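Local coordinates for histone-lysine N-methyltransferase family member SUVH9 (Arabidopsis thaliana, PDB 4NJ5), which acts in gene silencing, apparently without methyltransferase activity, and may bind methylated DNA and recruit RNA polymerase V to chromatin, at residues Ala235-Leu238 / Leu243-Arg246; Val264-Asp269 / Gln274-Tyr279. All blocks are in the same frame, centred on the assembly; numbering follows the deposited sequence.

Interaction 1 of 2, residues Ala235-Leu238 / Leu243-Arg246; sequences ARTL and LSVR
Leu238, on the last full turn of helix 228-240, meets Val245 and Arg246 where the chain, having left the helix, turns back against its C-terminal end. Followed outward, its CB leads to a CG placed anti to the carbonyl carbon (chi1 -72°), and there the side chain forks over two different neighbours. CD2 lies 3.6 Å from Val245 CG2 and also rests on the aliphatic stem of Arg246, 3.8 Å from its CD. CD1 reaches further along the same arginine and sits over one face of the guanidinium, 3.7 Å from Arg246 NH1. NH1 is hydrogen-bonded to Tyr250 OH and forms a salt bridge with Glu364 OE2, so the methyl lies over a nitrogen that already has polar partners. The preceding residue, Thr237, gives the contact only its methyl: CG2 stands 3.8 Å from Val245 CG1 and touches Ser244 OG at 3.5 Å, while the two hydroxyls bond to Lys233 O and Asn241 O respectively. The returning loop thus packs on the C-terminal end of helix 228-240, with Phe234 of that helix also touching Val245 and Arg246, just before the chain enters strand 250-252 of the mixed four-stranded sheet.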
loop_
_atom_site.group_PDB
_atom_site.type_symbol
_atom_site.label_atom_id
_atom_site.label_comp_id
_atom_site.label_asym_id
_atom_site.label_seq_id
_atom_site.Cartn_x
_atom_site.Cartn_y
_atom_site.Cartn_z
ATOM N N ALA A 235 -14.084 3.756 4.922
ATOM C CA ALA A 235 -13.932 2.884 3.752
ATOM C C ALA A 235 -14.619 1.537 3.965
ATOM O O ALA A 235 -15.393 1.059 3.110
ATOM C CB ALA A 235 -12.457 2.676 3.440
ATOM N N ARG A 236 -14.332 0.929 5.112
ATOM C CA ARG A 236 -14.953 -0.338 5.481
ATOM C C ARG A 236 -16.475 -0.244 5.413
ATOM O O ARG A 236 -17.148 -1.101 4.823
ATOM C CB ARG A 236 -14.492 -0.738 6.884
ATOM C CG ARG A 236 -15.317 -1.842 7.524
ATOM C CD ARG A 236 -15.103 -1.876 9.027
ATOM N NE ARG A 236 -13.793 -2.401 9.408
ATOM C CZ ARG A 236 -13.255 -2.267 10.615
ATOM N NH1 ARG A 236 -13.909 -1.615 11.561
ATOM N NH2 ARG A 236 -12.059 -2.779 10.869
ATOM N N THR A 237 -17.006 0.820 6.009
ATOM C CA THR A 237 -18.448 1.042 6.031
ATOM C C THR A 237 -18.983 1.189 4.604
ATOM O O THR A 237 -20.095 0.757 4.292
ATOM C CB THR A 237 -18.820 2.282 6.859
ATOM O OG1 THR A 237 -18.275 2.140 8.175
ATOM C CG2 THR A 237 -20.326 2.442 6.941
ATOM N N LEU A 238 -18.180 1.796 3.736
ATOM C CA LEU A 238 -18.536 1.902 2.328
ATOM C C LEU A 238 -18.591 0.529 1.672
ATOM O O LEU A 238 -19.309 0.333 0.692
ATOM C CB LEU A 238 -17.540 2.791 1.588
ATOM C CG LEU A 238 -17.627 4.280 1.898
ATOM C CD1 LEU A 238 -16.689 5.041 0.978
ATOM C CD2 LEU A 238 -19.058 4.762 1.740
ATOM N N LEU A 243 -24.710 3.584 2.140
ATOM C CA LEU A 243 -25.746 4.602 2.270
ATOM C C LEU A 243 -25.851 5.162 3.688
ATOM O O LEU A 243 -26.381 6.253 3.889
ATOM C CB LEU A 243 -27.102 4.067 1.807
ATOM C CG LEU A 243 -27.504 4.340 0.355
ATOM C CD1 LEU A 243 -26.591 3.645 -0.646
ATOM C CD2 LEU A 243 -28.941 3.912 0.147
ATOM N N SER A 244 -25.342 4.422 4.669
ATOM C CA SER A 244 -25.405 4.875 6.052
ATOM C C SER A 244 -24.509 6.090 6.283
ATOM O O SER A 244 -24.799 6.926 7.136
ATOM C CB SER A 244 -25.022 3.750 7.017
ATOM O OG SER A 244 -23.631 3.486 6.958
ATOM N N VAL A 245 -23.422 6.188 5.526
ATOM C CA VAL A 245 -22.524 7.330 5.657
ATOM C C VAL A 245 -22.586 8.248 4.442
ATOM O O VAL A 245 -22.211 9.417 4.524
ATOM C CB VAL A 245 -21.064 6.898 5.910
ATOM C CG1 VAL A 245 -20.956 6.132 7.224
ATOM C CG2 VAL A 245 -20.537 6.069 4.748
ATOM N N ARG A 246 -23.062 7.720 3.319
ATOM C CA ARG A 246 -23.231 8.518 2.110
ATOM C C ARG A 246 -24.625 8.329 1.521
ATOM O O ARG A 246 -24.787 7.636 0.519
ATOM C CB ARG A 246 -22.168 8.154 1.071
ATOM C CG ARG A 246 -20.827 8.857 1.262
ATOM C CD ARG A 246 -19.768 8.242 0.364
ATOM N NE ARG A 246 -18.581 9.078 0.228
ATOM C CZ ARG A 246 -17.585 8.823 -0.616
ATOM N NH1 ARG A 246 -17.636 7.755 -1.402
ATOM N NH2 ARG A 246 -16.539 9.635 -0.680
#

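Interaction 2 of 2, residues Val264-Asp269 / Gln274-Tyr279; sequences VYLFND and QEPLYY
A strand and the short turn that follows it, both within the Pre-SET motif, are joined here by a small apolar cluster: strand 264-267 gives Leu266, and the turn gives Pro276 and Leu277. Leu266 has CG anti to its backbone N (chi1 178°), which carries CG out from the strand, and chi2 (64°) then splits the methyls between the two neighbours. CD1 approaches the proline ring, 3.7 Å from Pro276 CG and 4.0 Å from Pro276 CB, and the two side chains run nearly at right angles. CD2 takes the next residue, meeting Leu277 CD1 at 3.6 Å, so one leucine fork spans two successive residues. The turn presents them together because 275-278 have helical backbone angles, with Leu277 N bonded to Gln274 O at 3.2 Å and Tyr278 N to Glu275 O at 2.9 Å. At the end of 264-269, Asn268 bonds through its side-chain amide to the connecting residues: OD1 to Ile270 N, ND2 to Asp271 OD1 and Asp273 O. Strand 264-267 is an inner strand of the four-stranded sheet, between 250-252 and 363-367; Ile251 touches both leucines, Val365 reaches Leu266, and Trp373 from the outermost strand 373-377 packs against Leu266 and Pro276.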
loop_
_atom_site.group_PDB
_atom_site.type_symbol
_atom_site.label_atom_id
_atom_site.label_comp_id
_atom_site.label_asym_id
_atom_site.label_seq_id
_atom_site.Cartn_x
_atom_site.Cartn_y
_atom_site.Cartn_z
ATOM N N VAL A 264 -17.767 -1.967 -9.314
ATOM C CA VAL A 264 -17.012 -0.723 -9.435
ATOM C C VAL A 264 -17.912 0.466 -9.135
ATOM O O VAL A 264 -18.814 0.780 -9.909
ATOM C CB VAL A 264 -16.395 -0.550 -10.835
ATOM C CG1 VAL A 264 -15.569 0.730 -10.892
ATOM C CG2 VAL A 264 -15.537 -1.753 -11.188
ATOM N N TYR A 265 -17.661 1.127 -8.011
ATOM C CA TYR A 265 -18.529 2.209 -7.557
ATOM C C TYR A 265 -18.426 3.448 -8.435
ATOM O O TYR A 265 -17.372 3.738 -8.999
ATOM C CB TYR A 265 -18.191 2.614 -6.124
ATOM C CG TYR A 265 -18.614 1.642 -5.046
ATOM C CD1 TYR A 265 -19.067 0.364 -5.352
ATOM C CD2 TYR A 265 -18.561 2.016 -3.712
ATOM C CE1 TYR A 265 -19.450 -0.513 -4.350
ATOM C CE2 TYR A 265 -18.941 1.155 -2.712
ATOM C CZ TYR A 265 -19.382 -0.108 -3.029
ATOM O OH TYR A 265 -19.756 -0.955 -2.014
ATOM N N LEU A 266 -19.527 4.183 -8.533
ATOM C CA LEU A 266 -19.534 5.477 -9.201
ATOM C C LEU A 266 -20.171 6.508 -8.280
ATOM O O LEU A 266 -21.358 6.424 -7.969
ATOM C CB LEU A 266 -20.302 5.408 -10.519
ATOM C CG LEU A 266 -20.396 6.753 -11.239
ATOM C CD1 LEU A 266 -19.010 7.219 -11.654
ATOM C CD2 LEU A 266 -21.326 6.677 -12.436
ATOM N N PHE A 267 -19.379 7.482 -7.849
ATOM C CA PHE A 267 -19.814 8.431 -6.834
ATOM C C PHE A 267 -19.682 9.869 -7.310
ATOM O O PHE A 267 -18.694 10.232 -7.939
ATOM C CB PHE A 267 -18.999 8.231 -5.558
ATOM C CG PHE A 267 -19.442 9.094 -4.418
ATOM C CD1 PHE A 267 -20.574 8.768 -3.689
ATOM C CD2 PHE A 267 -18.724 10.226 -4.066
ATOM C CE1 PHE A 267 -20.987 9.558 -2.634
ATOM C CE2 PHE A 267 -19.130 11.020 -3.011
ATOM C CZ PHE A 267 -20.264 10.684 -2.294
ATOM N N ASN A 268 -20.683 10.686 -7.002
ATOM C CA ASN A 268 -20.674 12.090 -7.395
ATOM C C ASN A 268 -21.482 12.942 -6.424
ATOM O O ASN A 268 -22.709 13.002 -6.506
ATOM C CB ASN A 268 -21.200 12.245 -8.826
ATOM C CG ASN A 268 -21.204 13.691 -9.306
ATOM O OD1 ASN A 268 -20.661 14.582 -8.653
ATOM N ND2 ASN A 268 -21.816 13.924 -10.463
ATOM N N ASP A 269 -20.779 13.595 -5.501
ATOM C CA ASP A 269 -21.413 14.459 -4.509
ATOM C C ASP A 269 -21.196 15.928 -4.848
ATOM O O ASP A 269 -21.335 16.798 -3.990
ATOM C CB ASP A 269 -20.875 14.157 -3.107
ATOM C CG ASP A 269 -19.399 14.494 -2.954
ATOM O OD1 ASP A 269 -18.705 14.658 -3.980
ATOM O OD2 ASP A 269 -18.927 14.582 -1.802
ATOM N N GLN A 274 -22.809 12.316 -15.156
ATOM C CA GLN A 274 -22.759 10.865 -15.059
ATOM C C GLN A 274 -22.078 10.247 -16.269
ATOM O O GLN A 274 -22.482 9.182 -16.722
ATOM C CB GLN A 274 -24.175 10.298 -14.917
ATOM C CG GLN A 274 -24.978 10.809 -13.729
ATOM C CD GLN A 274 -26.344 10.158 -13.635
ATOM O OE1 GLN A 274 -26.712 9.347 -14.485
ATOM N NE2 GLN A 274 -27.100 10.507 -12.600
ATOM N N GLU A 275 -21.054 10.923 -16.787
ATOM C CA GLU A 275 -20.322 10.466 -17.978
ATOM C C GLU A 275 -19.836 9.000 -18.002
ATOM O O GLU A 275 -19.992 8.332 -19.022
ATOM C CB GLU A 275 -19.154 11.409 -18.310
ATOM C CG GLU A 275 -18.228 10.879 -19.407
ATOM C CD GLU A 275 -17.190 11.891 -19.869
ATOM O OE1 GLU A 275 -17.551 12.799 -20.651
ATOM O OE2 GLU A 275 -16.010 11.770 -19.467
ATOM N N PRO A 276 -19.240 8.498 -16.898
ATOM C CA PRO A 276 -18.722 7.124 -16.950
ATOM C C PRO A 276 -19.759 6.066 -17.336
ATOM O O PRO A 276 -19.389 5.043 -17.914
ATOM C CB PRO A 276 -18.227 6.884 -15.519
ATOM C CG PRO A 276 -17.854 8.228 -15.033
ATOM C CD PRO A 276 -18.875 9.158 -15.628
ATOM N N LEU A 277 -21.027 6.315 -17.027
ATOM C CA LEU A 277 -22.112 5.406 -17.394
ATOM C C LEU A 277 -22.222 5.232 -18.909
ATOM O O LEU A 277 -22.548 4.156 -19.403
ATOM C CB LEU A 277 -23.437 5.933 -16.840
ATOM C CG LEU A 277 -24.098 5.201 -15.670
ATOM C CD1 LEU A 277 -23.073 4.537 -14.774
ATOM C CD2 LEU A 277 -24.959 6.161 -14.863
ATOM N N TYR A 278 -21.918 6.293 -19.641
ATOM C CA TYR A 278 -22.112 6.333 -21.085
ATOM C C TYR A 278 -21.038 5.625 -21.923
ATOM O O TYR A 278 -21.184 5.495 -23.132
ATOM C CB TYR A 278 -22.288 7.787 -21.510
ATOM C CG TYR A 278 -23.425 8.467 -20.791
ATOM C CD1 TYR A 278 -24.662 7.853 -20.687
ATOM C CD2 TYR A 278 -23.255 9.708 -20.193
ATOM C CE1 TYR A 278 -25.706 8.464 -20.028
ATOM C CE2 TYR A 278 -24.296 10.327 -19.530
ATOM C CZ TYR A 278 -25.517 9.696 -19.454
ATOM O OH TYR A 278 -26.562 10.291 -18.798
ATOM N N TYR A 279 -19.961 5.177 -21.290
ATOM C CA TYR A 279 -19.012 4.311 -21.982
ATOM C C TYR A 279 -19.533 2.885 -21.895
ATOM O O TYR A 279 -20.315 2.557 -21.000
ATOM C CB TYR A 279 -17.619 4.369 -21.348
ATOM C CG TYR A 279 -16.967 5.730 -21.384
ATOM C CD1 TYR A 279 -16.221 6.139 -22.482
ATOM C CD2 TYR A 279 -17.079 6.599 -20.307
ATOM C CE1 TYR A 279 -15.618 7.385 -22.510
ATOM C CE2 TYR A 279 -16.481 7.841 -20.327
ATOM C CZ TYR A 279 -15.752 8.230 -21.429
ATOM O OH TYR A 279 -15.158 9.472 -21.447
#

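Overall arrangement
Both contacts show how a chain that leaves a regular element can fold back and pack on it, each with four residues between its segments. Interaction 1 is a surface contact at the end of a helix and mixes methyls with a hydroxyl and a guanidinium; interaction 2 is buried and purely apolar between its segments. They follow one another along the chain, their centres about 17 Å apart, yet they touch: Leu238 O and Tyr265 OH lie 3.0 Å apart in a probable hydrogen bond, and Arg246 makes a cation-pi contact with Phe267. Helix 228-240 and its returning loop are thereby joined to strand 264-267, whose Leu266 serves the second contact.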